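Local coordinates for esterase Rv0045c (Mycobacterium tuberculosis, PDB 6WYN), which hydrolyses carboxylic esters, with the highest activity on short, straight alkyl chains of four atoms, and probably serves ester or lipid metabolism, at residues Gly71-Leu76 / Leu110-Pro115; Ser81-Ile86 / Glu143-Ala148; Thr274-Gly279 / His303-Ser308. All coordinates share one frame; numbering follows the deposited sequence.

Contact 1 of 3, residues Gly71-Leu76 / Leu110-Pro115; sequences GAISAL and LAVDLP
Leu76 O is approached by three groups of 110-115. Ala111 N gives it a hydrogen bond of 2.9 Å. Leu110 CA adds a CA-H...O contact at 3.4 Å, and Leu110 CD1 rests against the same oxygen. The return bond, from Leu76 N to Ala111 O, is 2.8 Å long, which makes Leu76 and Ala111 an antiparallel hydrogen-bonded pair. Ala75 and Val112 form the next pair, non-hydrogen-bonded, with CA atoms 4.1 Å apart. Beyond it Asp113 N donates to Ser74 O at 2.9 Å.

Ala75 CB lies on the same sheet face as Val112. It meets Leu110 CD1 at 3.8 Å and Val112 CG2 a little farther off. Ile73 CG2 stands anti to its backbone N (chi1 -59° for CG1) and presses on Val112 CG1 at a tight 3.4 Å. Its other branch ends in CD1, which lies by CD and CG of the Pro115 ring. Leu137 of helix 130-144 touches both Ile73 and Val112.

Asp113 CB lies close to Ser74 O, while its carboxylate is held from outside the two segments. OD2 makes a salt bridge with Arg67 and accepts from His119 N, and OD1 accepts from Ala95 N. Arg67 also bonds Ser74 OG, so one guanidinium ties both side chains together. These bonds should favour an ionised carboxylate. Strand 73-78 runs antiparallel to 109-112 between it and the outermost strand 65-70, and 109-112 is followed by 85-88: the 1-2-4-3 order with an antiparallel second strand of the alpha/beta hydrolase fold.

Contact 2 of 3, residues Ser81-Ile86 / Glu143-Ala148; sequences SAPRVI and ELAPGA
Ile86 and Ala145 meet through carbon alone. The Ile86 CB points toward 143-148. From it CG1 leaves anti to the carbonyl carbon (chi1 -57°), which carries the longer branch up against two methyls. CG1 lies 3.8 Å from Ala148 CB and 3.9 Å from Ala145 CB. CD1 continues past the same pair and stays at about the same distance from each. CG2, the other branch, packs on Leu110 O of the next strand.

This is where helix 130-144 ends and the chain turns back toward strand 150-154, in the alternating helix and strand order of the alpha/beta hydrolase fold. A type I beta turn from Ala145 to Ala148 makes the link; its closing bond, Ala148 N to Ala145 O, is weak.

Pro83 offers its ring to the helix end. CG lies 3.5 Å from Leu144 O and also reaches Ala145 CB. Ala148 CB sits against two carbonyl oxygens, Arg84 O at 3.2 Å and Pro83 O at 3.4 Å.

No direct hydrogen bond joins the segments, but two waters do. One donates to both Ser81 O and Leu144 O. The other donates to Pro83 O and accepts from Gly147 N at 2.9 Å.

Contact 3 of 3, residues Thr274-Gly279 / His303-Ser308; sequences TLVRGG and HIVEKS
Arg277 N donates to His303 O at 2.7 Å. Arg277 O in turn accepts from Val305 N at 2.8 Å, so Arg277 is bonded on both its backbone sides to the neighbouring strand. His303 N donates to Leu275 O at 2.9 Å. The last bond, from Gly279 N to Val305 O, is as short as 2.8 Å, but the donor sits 45° above the carbonyl plane, off the lone pairs. This follows the bend of the chain past the strand end. A type II beta turn from Val305 to Ser308 starts at the same place and brings Ser308 O to 3.3 Å from Gly278 CA.

Side chains pack on two faces. On one, Val276 CG1 meets Val305 CG2 at 3.8 Å. The two gamma carbons come from different branches: CG1 is anti to N in Val276, CG2 anti to the carbonyl carbon in Val305. Thr274 CG2 comes to the edge of the His303 ring, 3.5 Å from CD2, and Leu275 O lies at the same ring's edge, in its plane.

On the other face, Arg277 and Ile304 run side by side and point the same way. The arginine bends at chi3 (46°), which brings NH1 obliquely to Ile304 CD1 at 3.7 Å. Its NH2 is bonded to Ser281 O. Ile304 CG2 rests on Gly279 CA.

The two parallel strands belong to a beta-alpha-beta unit with helix 286-295, which touches Leu275 and Arg277 through Thr289. Helix 317-328 packs on the opposite face, where Ile323 meets Val276, His303 and Val305. Strand 174-178 flanks 273-278 on its other side, and Gly278 N donates to OD1 of Asp179, the probable acid of the catalytic triad.

How the contacts relate
All three contacts reach one mixed sheet; contacts 1 and 3 pair two of its strands, while contact 2 sets a strand and the loop before it against a helix end. Contacts 1 and 2 have centres 13 Å apart and touch: Leu110 N of contact 1 probably bonds Val85 O of contact 2 at 2.9 Å. Contact 3 lies toward the other end, its centre 26 Å from each of the others. It is the one beside the probable catalytic triad: the Arg277 side chain is about 4 Å from that of Asp179. In contact 1 the Pro115 side chain lies about 10 Å from Gly91, a residue involved in substrate selectivity. Contact 2 is away from the annotated sites.

Contact 1 of 3, residues Gly71-Leu76 / Leu110-Pro115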
ATOM      1  N   GLY A  71      18.532  -2.772  -5.246  1.00 16.95           N
ATOM      2  CA  GLY A  71      18.256  -3.851  -6.194  1.00 16.63           C
ATOM      3  C   GLY A  71      16.862  -3.724  -6.734  1.00 18.23           C
ATOM      4  O   GLY A  71      16.538  -2.645  -7.277  1.00 16.37           O
ATOM      5  N   ALA A  72      16.067  -4.785  -6.537  1.00 15.35           N
ATOM      6  CA  ALA A  72      14.688  -4.943  -7.056  1.00 15.69           C
ATOM      7  C   ALA A  72      13.652  -3.995  -6.399  1.00 13.13           C
ATOM      8  O   ALA A  72      12.534  -3.858  -6.990  1.00 13.74           O
ATOM      9  CB  ALA A  72      14.283  -6.387  -6.885  1.00 15.67           C
ATOM     10  N   ILE A  73      13.970  -3.363  -5.271  1.00 13.38           N
ATOM     11  CA  ILE A  73      13.013  -2.539  -4.457  1.00 12.45           C
ATOM     12  C   ILE A  73      13.393  -1.046  -4.499  1.00 12.18           C
ATOM     13  O   ILE A  73      14.516  -0.700  -4.093  1.00 12.23           O
ATOM     14  CB  ILE A  73      12.967  -3.015  -3.002  1.00 13.02           C
ATOM     15  CG1 ILE A  73      12.547  -4.488  -2.928  1.00 12.30           C
ATOM     16  CG2 ILE A  73      12.026  -2.109  -2.180  1.00 13.36           C
ATOM     17  CD1 ILE A  73      11.272  -4.770  -3.680  1.00 12.41           C
ATOM     18  N   SER A  74      12.440  -0.207  -4.905  1.00 10.81           N
ATOM     19  CA  SER A  74      12.495   1.262  -4.774  1.00 10.56           C
ATOM     20  C   SER A  74      11.600   1.676  -3.598  1.00 11.00           C
ATOM     21  O   SER A  74      10.648   0.923  -3.284  1.00 11.43           O
ATOM     22  CB  SER A  74      12.091   1.903  -6.057  1.00 10.83           C
ATOM     23  OG  SER A  74      12.497   3.260  -6.035  1.00 10.67           O
ATOM     24  N   ALA A  75      11.902   2.798  -2.946  1.00 10.04           N
ATOM     25  CA  ALA A  75      11.111   3.301  -1.814  1.00  9.97           C
ATOM     26  C   ALA A  75      11.266   4.813  -1.758  1.00 10.07           C
ATOM     27  O   ALA A  75      12.245   5.356  -2.387  1.00 10.06           O
ATOM     28  CB  ALA A  75      11.496   2.649  -0.520  1.00  9.10           C
ATOM     29  N   LEU A  76      10.295   5.462  -1.122  1.00  9.32           N
ATOM     30  CA  LEU A  76      10.427   6.887  -0.704  1.00 10.19           C
ATOM     31  C   LEU A  76      10.820   6.928   0.759  1.00 10.22           C
ATOM     32  O   LEU A  76      10.130   6.314   1.602  1.00 10.15           O
ATOM     33  CB  LEU A  76       9.100   7.599  -0.943  1.00 11.17           C
ATOM     34  CG  LEU A  76       8.664   7.684  -2.392  1.00 11.81           C
ATOM     35  CD1 LEU A  76       7.323   8.378  -2.508  1.00 12.78           C
ATOM     36  CD2 LEU A  76       9.711   8.408  -3.215  1.00 12.54           C
ATOM     37  N   LEU A 110       9.426   5.081   5.756  1.00 11.16           N
ATOM     38  CA  LEU A 110       9.844   4.466   4.479  1.00 11.49           C
ATOM     39  C   LEU A 110       8.574   3.930   3.842  1.00 10.57           C
ATOM     40  O   LEU A 110       7.940   3.026   4.435  1.00 11.02           O
ATOM     41  CB  LEU A 110      10.885   3.371   4.730  1.00 11.58           C
ATOM     42  CG  LEU A 110      11.576   2.861   3.469  1.00 13.11           C
ATOM     43  CD1 LEU A 110      12.523   3.905   2.918  1.00 13.09           C
ATOM     44  CD2 LEU A 110      12.342   1.560   3.706  1.00 12.51           C
ATOM     45  N   ALA A 111       8.234   4.447   2.687  1.00 10.20           N
ATOM     46  CA  ALA A 111       7.104   3.954   1.885  1.00 10.04           C
ATOM     47  C   ALA A 111       7.677   3.163   0.706  1.00 10.30           C
ATOM     48  O   ALA A 111       8.297   3.726  -0.194  1.00  8.85           O
ATOM     49  CB  ALA A 111       6.215   5.105   1.486  1.00  9.72           C
ATOM     50  N   VAL A 112       7.461   1.864   0.778  1.00 10.78           N
ATOM     51  CA  VAL A 112       8.123   0.989  -0.208  1.00 11.32           C
ATOM     52  C   VAL A 112       7.263   0.710  -1.425  1.00 11.40           C
ATOM     53  O   VAL A 112       6.068   0.595  -1.261  1.00 12.83           O
ATOM     54  CB  VAL A 112       8.497  -0.340   0.466  1.00 13.14           C
ATOM     55  CG1 VAL A 112       9.245  -1.221  -0.487  1.00 15.40           C
ATOM     56  CG2 VAL A 112       9.305  -0.127   1.733  1.00 15.73           C
ATOM     57  N   ASP A 113       7.887   0.655  -2.597  1.00 10.57           N
ATOM     58  CA  ASP A 113       7.207   0.133  -3.808  1.00 10.44           C
ATOM     59  C   ASP A 113       7.312  -1.398  -3.782  1.00 11.27           C
ATOM     60  O   ASP A 113       8.421  -1.904  -3.753  1.00 11.10           O
ATOM     61  CB  ASP A 113       7.791   0.682  -5.106  1.00 11.05           C
ATOM     62  CG  ASP A 113       7.500   2.152  -5.413  1.00 11.43           C
ATOM     63  OD1 ASP A 113       6.413   2.633  -5.012  1.00 10.34           O
ATOM     64  OD2 ASP A 113       8.363   2.821  -6.076  1.00 10.41           O
ATOM     65  N   LEU A 114       6.182  -2.095  -3.679  1.00 11.13           N
ATOM     66  CA  LEU A 114       6.133  -3.555  -3.731  1.00 11.69           C
ATOM     67  C   LEU A 114       6.677  -3.987  -5.097  1.00 11.22           C
ATOM     68  O   LEU A 114       6.510  -3.300  -6.080  1.00 10.92           O
ATOM     69  CB  LEU A 114       4.699  -4.057  -3.531  1.00 12.09           C
ATOM     70  CG  LEU A 114       4.076  -3.850  -2.146  1.00 12.69           C
ATOM     71  CD1 LEU A 114       2.707  -4.461  -2.177  1.00 14.34           C
ATOM     72  CD2 LEU A 114       4.926  -4.424  -1.005  1.00 13.75           C
ATOM     73  N   PRO A 115       7.278  -5.191  -5.200  1.00 11.81           N
ATOM     74  CA  PRO A 115       7.585  -5.776  -6.502  1.00 11.90           C
ATOM     75  C   PRO A 115       6.404  -5.581  -7.442  1.00 12.40           C
ATOM     76  O   PRO A 115       5.207  -5.705  -7.072  1.00 14.07           O
ATOM     77  CB  PRO A 115       7.858  -7.235  -6.160  1.00 12.27           C
ATOM     78  CG  PRO A 115       8.415  -7.163  -4.792  1.00 12.86           C
ATOM     79  CD  PRO A 115       7.664  -6.048  -4.081  1.00 12.50           C
TER

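Contact 2 of 3, residues Ser81-Ile86 / Glu143-Ala148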
ATOM      1  N   SER A  81      17.318   9.534   7.302  1.00 34.60           N
ATOM      2  CA  SER A  81      17.779   8.136   7.106  1.00 37.61           C
ATOM      3  C   SER A  81      17.393   7.190   8.259  1.00 38.26           C
ATOM      4  O   SER A  81      17.854   6.029   8.127  1.00 35.61           O
ATOM      5  CB  SER A  81      19.259   8.106   6.882  1.00 40.66           C
ATOM      6  OG  SER A  81      19.904   8.531   8.065  1.00 46.57           O
ATOM      7  N   ALA A  82      16.565   7.588   9.273  1.00 32.81           N
ATOM      8  CA  ALA A  82      16.157   6.722  10.426  1.00 24.96           C
ATOM      9  C   ALA A  82      14.629   6.551  10.519  1.00 20.61           C
ATOM     10  O   ALA A  82      13.935   7.089  11.377  1.00 16.12           O
ATOM     11  CB  ALA A  82      16.726   7.318  11.671  1.00 25.84           C
ATOM     12  N   PRO A  83      14.012   5.822   9.591  1.00 19.14           N
ATOM     13  CA  PRO A  83      12.548   5.708   9.581  1.00 18.71           C
ATOM     14  C   PRO A  83      11.983   5.086  10.863  1.00 19.36           C
ATOM     15  O   PRO A  83      12.534   4.114  11.312  1.00 20.70           O
ATOM     16  CB  PRO A  83      12.267   4.759   8.411  1.00 19.16           C
ATOM     17  CG  PRO A  83      13.504   4.780   7.561  1.00 19.98           C
ATOM     18  CD  PRO A  83      14.668   5.201   8.433  1.00 18.08           C
ATOM     19  N   ARG A  84      10.887   5.633  11.391  1.00 20.50           N
ATOM     20  CA  ARG A  84      10.123   5.045  12.521  1.00 22.73           C
ATOM     21  C   ARG A  84       9.040   4.080  11.999  1.00 20.15           C
ATOM     22  O   ARG A  84       8.712   3.130  12.716  1.00 19.21           O
ATOM     23  CB  ARG A  84       9.391   6.129  13.322  1.00 31.07           C
ATOM     24  CG  ARG A  84      10.182   6.898  14.369  1.00 41.93           C
ATOM     25  CD  ARG A  84       9.238   7.643  15.329  1.00 46.37           C
ATOM     26  NE  ARG A  84       8.649   6.759  16.337  1.00 53.45           N
ATOM     27  CZ  ARG A  84       7.697   7.085  17.220  1.00 56.25           C
ATOM     28  NH1 ARG A  84       7.173   8.300  17.238  1.00 54.17           N
ATOM     29  NH2 ARG A  84       7.259   6.172  18.076  1.00 58.08           N
ATOM     30  N   VAL A  85       8.475   4.319  10.805  1.00 15.23           N
ATOM     31  CA  VAL A  85       7.326   3.537  10.295  1.00 14.43           C
ATOM     32  C   VAL A  85       7.620   3.103   8.874  1.00 12.40           C
ATOM     33  O   VAL A  85       8.105   3.920   8.091  1.00 10.95           O
ATOM     34  CB  VAL A  85       6.045   4.379  10.320  1.00 15.01           C
ATOM     35  CG1 VAL A  85       4.835   3.533   9.985  1.00 15.70           C
ATOM     36  CG2 VAL A  85       5.883   5.072  11.678  1.00 18.10           C
ATOM     37  N   ILE A  86       7.281   1.880   8.575  1.00 10.59           N
ATOM     38  CA  ILE A  86       7.257   1.353   7.192  1.00 10.49           C
ATOM     39  C   ILE A  86       5.817   1.278   6.708  1.00 10.08           C
ATOM     40  O   ILE A  86       4.992   0.726   7.436  1.00 10.13           O
ATOM     41  CB  ILE A  86       7.936  -0.018   7.175  1.00 10.88           C
ATOM     42  CG1 ILE A  86       9.363   0.041   7.721  1.00 11.99           C
ATOM     43  CG2 ILE A  86       7.886  -0.569   5.774  1.00 11.76           C
ATOM     44  CD1 ILE A  86       9.887  -1.325   8.163  1.00 12.54           C
ATOM     45  N   GLU A 143      18.351  -3.170   5.840  1.00 23.17           N
ATOM     46  CA  GLU A 143      19.339  -2.133   5.434  1.00 21.72           C
ATOM     47  C   GLU A 143      18.713  -0.738   5.636  1.00 20.94           C
ATOM     48  O   GLU A 143      19.346   0.073   6.261  1.00 18.25           O
ATOM     49  CB  GLU A 143      19.779  -2.375   3.979  1.00 24.16           C
ATOM     50  CG  GLU A 143      20.589  -1.236   3.335  1.00 26.32           C
ATOM     51  CD  GLU A 143      20.922  -1.307   1.825  1.00 27.96           C
ATOM     52  OE1 GLU A 143      21.387  -0.237   1.247  1.00 22.70           O
ATOM     53  OE2 GLU A 143      20.718  -2.404   1.193  1.00 27.28           O
ATOM     54  N   LEU A 144      17.526  -0.459   5.082  1.00 17.51           N
ATOM     55  CA  LEU A 144      16.996   0.927   4.995  1.00 17.27           C
ATOM     56  C   LEU A 144      16.103   1.331   6.200  1.00 19.30           C
ATOM     57  O   LEU A 144      15.901   2.553   6.399  1.00 21.72           O
ATOM     58  CB  LEU A 144      16.250   1.054   3.665  1.00 17.78           C
ATOM     59  CG  LEU A 144      17.115   0.920   2.413  1.00 18.76           C
ATOM     60  CD1 LEU A 144      16.265   0.881   1.159  1.00 19.04           C
ATOM     61  CD2 LEU A 144      18.113   2.079   2.332  1.00 19.96           C
ATOM     62  N   ALA A 145      15.550   0.404   6.985  1.00 18.87           N
ATOM     63  CA  ALA A 145      14.612   0.750   8.076  1.00 18.28           C
ATOM     64  C   ALA A 145      14.760  -0.224   9.242  1.00 21.49           C
ATOM     65  O   ALA A 145      13.775  -0.788   9.706  1.00 20.63           O
ATOM     66  CB  ALA A 145      13.198   0.756   7.539  1.00 18.00           C
ATOM     67  N   PRO A 146      15.996  -0.475   9.729  1.00 24.34           N
ATOM     68  CA  PRO A 146      16.205  -1.431  10.811  1.00 24.85           C
ATOM     69  C   PRO A 146      15.557  -1.017  12.146  1.00 25.87           C
ATOM     70  O   PRO A 146      15.226  -1.872  12.943  1.00 26.12           O
ATOM     71  CB  PRO A 146      17.745  -1.467  10.942  1.00 25.68           C
ATOM     72  CG  PRO A 146      18.212  -0.140  10.395  1.00 24.61           C
ATOM     73  CD  PRO A 146      17.256   0.124   9.249  1.00 24.15           C
ATOM     74  N   GLY A 147      15.366   0.270  12.399  1.00 25.38           N
ATOM     75  CA  GLY A 147      14.798   0.677  13.701  1.00 26.83           C
ATOM     76  C   GLY A 147      13.315   1.007  13.637  1.00 26.30           C
ATOM     77  O   GLY A 147      12.849   1.622  14.557  1.00 24.53           O
ATOM     78  N   ALA A 148      12.609   0.737  12.541  1.00 25.92           N
ATOM     79  CA  ALA A 148      11.155   1.008  12.475  1.00 32.11           C
ATOM     80  C   ALA A 148      10.423  -0.170  13.135  1.00 36.00           C
ATOM     81  O   ALA A 148      10.299  -1.235  12.500  1.00 44.73           O
ATOM     82  CB  ALA A 148      10.700   1.238  11.051  1.00 30.36           C
TER
HETATM   83  O   HOH W   1      17.682   4.449   5.811  1.00 18.09           O
HETATM   84  O   HOH W   2      15.242   2.646  10.749  1.00 28.80           O

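Contact 3 of 3, residues Thr274-Gly279 / His303-Ser308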
ATOM      1  N   THR A 274      -3.435  -4.237  14.718  1.00 15.29           N
ATOM      2  CA  THR A 274      -4.582  -3.301  14.680  1.00 14.71           C
ATOM      3  C   THR A 274      -5.182  -3.421  13.297  1.00 14.86           C
ATOM      4  O   THR A 274      -4.428  -3.413  12.339  1.00 15.50           O
ATOM      5  CB  THR A 274      -4.156  -1.871  15.014  1.00 16.04           C
ATOM      6  OG1 THR A 274      -3.619  -1.905  16.344  1.00 16.17           O
ATOM      7  CG2 THR A 274      -5.303  -0.894  14.925  1.00 18.05           C
ATOM      8  N   LEU A 275      -6.489  -3.450  13.177  1.00 12.94           N
ATOM      9  CA  LEU A 275      -7.118  -3.447  11.850  1.00 13.45           C
ATOM     10  C   LEU A 275      -7.812  -2.119  11.700  1.00 13.09           C
ATOM     11  O   LEU A 275      -8.415  -1.646  12.700  1.00 14.10           O
ATOM     12  CB  LEU A 275      -8.092  -4.630  11.745  1.00 14.63           C
ATOM     13  CG  LEU A 275      -9.015  -4.692  10.531  1.00 13.92           C
ATOM     14  CD1 LEU A 275      -8.194  -4.912   9.263  1.00 14.49           C
ATOM     15  CD2 LEU A 275     -10.016  -5.832  10.701  1.00 16.10           C
ATOM     16  N   VAL A 276      -7.788  -1.580  10.486  1.00 11.57           N
ATOM     17  CA  VAL A 276      -8.522  -0.351  10.114  1.00 13.15           C
ATOM     18  C   VAL A 276      -9.434  -0.753   8.980  1.00 15.01           C
ATOM     19  O   VAL A 276      -8.867  -1.134   7.913  1.00 14.96           O
ATOM     20  CB  VAL A 276      -7.598   0.825   9.736  1.00 14.18           C
ATOM     21  CG1 VAL A 276      -8.410   2.068   9.364  1.00 15.03           C
ATOM     22  CG2 VAL A 276      -6.620   1.158  10.841  1.00 13.66           C
ATOM     23  N   ARG A 277     -10.755  -0.658   9.166  1.00 11.76           N
ATOM     24  CA  ARG A 277     -11.663  -0.912   8.036  1.00 14.59           C
ATOM     25  C   ARG A 277     -12.197   0.404   7.491  1.00 13.90           C
ATOM     26  O   ARG A 277     -12.391   1.361   8.274  1.00 14.09           O
ATOM     27  CB  ARG A 277     -12.860  -1.800   8.420  1.00 15.22           C
ATOM     28  CG  ARG A 277     -12.553  -3.273   8.632  1.00 16.26           C
ATOM     29  CD  ARG A 277     -13.834  -4.085   8.894  1.00 16.57           C
ATOM     30  NE  ARG A 277     -14.781  -3.649   7.884  1.00 19.34           N
ATOM     31  CZ  ARG A 277     -15.980  -3.079   8.133  1.00 24.90           C
ATOM     32  NH1 ARG A 277     -16.430  -3.022   9.374  1.00 26.12           N
ATOM     33  NH2 ARG A 277     -16.718  -2.570   7.140  1.00 23.38           N
ATOM     34  N   GLY A 278     -12.519   0.395   6.223  1.00 13.79           N
ATOM     35  CA  GLY A 278     -13.403   1.389   5.596  1.00 15.16           C
ATOM     36  C   GLY A 278     -14.853   1.034   5.871  1.00 16.57           C
ATOM     37  O   GLY A 278     -15.242  -0.084   5.540  1.00 15.43           O
ATOM     38  N   GLY A 279     -15.576   1.932   6.544  1.00 17.03           N
ATOM     39  CA  GLY A 279     -17.022   1.825   6.854  1.00 17.37           C
ATOM     40  C   GLY A 279     -17.911   1.612   5.643  1.00 17.75           C
ATOM     41  O   GLY A 279     -18.945   0.963   5.799  1.00 18.32           O
ATOM     42  N   HIS A 303     -10.715  -0.405  13.949  1.00 14.65           N
ATOM     43  CA  HIS A 303     -11.218   0.974  13.829  1.00 15.84           C
ATOM     44  C   HIS A 303     -11.994   1.029  12.544  1.00 17.82           C
ATOM     45  O   HIS A 303     -11.436   0.622  11.488  1.00 15.59           O
ATOM     46  CB  HIS A 303     -10.086   1.976  13.745  1.00 16.40           C
ATOM     47  CG  HIS A 303      -9.180   1.877  14.888  1.00 16.87           C
ATOM     48  ND1 HIS A 303      -9.187   2.812  15.863  1.00 15.08           N
ATOM     49  CD2 HIS A 303      -8.302   0.917  15.250  1.00 18.92           C
ATOM     50  CE1 HIS A 303      -8.337   2.470  16.786  1.00 16.40           C
ATOM     51  NE2 HIS A 303      -7.737   1.336  16.416  1.00 17.65           N
ATOM     52  N   ILE A 304     -13.220   1.500  12.613  1.00 15.99           N
ATOM     53  CA  ILE A 304     -14.087   1.510  11.416  1.00 17.18           C
ATOM     54  C   ILE A 304     -14.192   2.971  11.028  1.00 17.31           C
ATOM     55  O   ILE A 304     -14.715   3.746  11.866  1.00 16.40           O
ATOM     56  CB  ILE A 304     -15.434   0.814  11.701  1.00 18.38           C
ATOM     57  CG1 ILE A 304     -15.215  -0.638  12.123  1.00 19.59           C
ATOM     58  CG2 ILE A 304     -16.360   0.923  10.498  1.00 20.46           C
ATOM     59  CD1 ILE A 304     -16.473  -1.327  12.619  1.00 20.60           C
ATOM     60  N   VAL A 305     -13.688   3.328   9.838  1.00 14.68           N
ATOM     61  CA  VAL A 305     -13.573   4.733   9.382  1.00 15.67           C
ATOM     62  C   VAL A 305     -14.771   5.043   8.510  1.00 16.02           C
ATOM     63  O   VAL A 305     -14.869   4.507   7.376  1.00 14.59           O
ATOM     64  CB  VAL A 305     -12.241   5.047   8.670  1.00 15.35           C
ATOM     65  CG1 VAL A 305     -12.195   6.485   8.165  1.00 15.93           C
ATOM     66  CG2 VAL A 305     -11.072   4.779   9.600  1.00 15.08           C
ATOM     67  N   GLU A 306     -15.623   5.910   9.028  1.00 17.38           N
ATOM     68  CA  GLU A 306     -16.876   6.319   8.348  1.00 21.25           C
ATOM     69  C   GLU A 306     -16.506   7.005   7.031  1.00 18.42           C
ATOM     70  O   GLU A 306     -15.547   7.793   7.011  1.00 19.34           O
ATOM     71  CB  GLU A 306     -17.737   7.226   9.248  1.00 27.13           C
ATOM     72  CG  GLU A 306     -19.153   7.416   8.682  1.00 34.25           C
ATOM     73  CD  GLU A 306     -20.122   8.314   9.454  1.00 40.86           C
ATOM     74  OE1 GLU A 306     -21.226   8.605   8.875  1.00 42.01           O
ATOM     75  OE2 GLU A 306     -19.783   8.727  10.621  1.00 38.54           O
ATOM     76  N   LYS A 307     -17.224   6.662   5.974  1.00 18.83           N
ATOM     77  CA  LYS A 307     -17.224   7.280   4.627  1.00 23.22           C
ATOM     78  C   LYS A 307     -15.878   7.001   3.936  1.00 20.25           C
ATOM     79  O   LYS A 307     -15.425   7.862   3.192  1.00 21.25           O
ATOM     80  CB  LYS A 307     -17.527   8.777   4.737  1.00 29.51           C
ATOM     81  CG  LYS A 307     -18.973   9.087   5.115  1.00 37.75           C
ATOM     82  CD  LYS A 307     -19.277  10.548   5.379  1.00 43.20           C
ATOM     83  CE  LYS A 307     -20.775  10.779   5.410  1.00 53.28           C
ATOM     84  NZ  LYS A 307     -21.131  12.022   6.126  1.00 59.75           N
ATOM     85  N   SER A 308     -15.227   5.886   4.262  1.00 18.60           N
ATOM     86  CA  SER A 308     -14.035   5.381   3.535  1.00 16.53           C
ATOM     87  C   SER A 308     -14.407   4.093   2.822  1.00 15.73           C
ATOM     88  O   SER A 308     -15.035   3.210   3.447  1.00 16.09           O
ATOM     89  CB  SER A 308     -12.862   5.157   4.451  1.00 16.33           C
ATOM     90  OG  SER A 308     -11.752   4.642   3.711  1.00 15.00           O
TER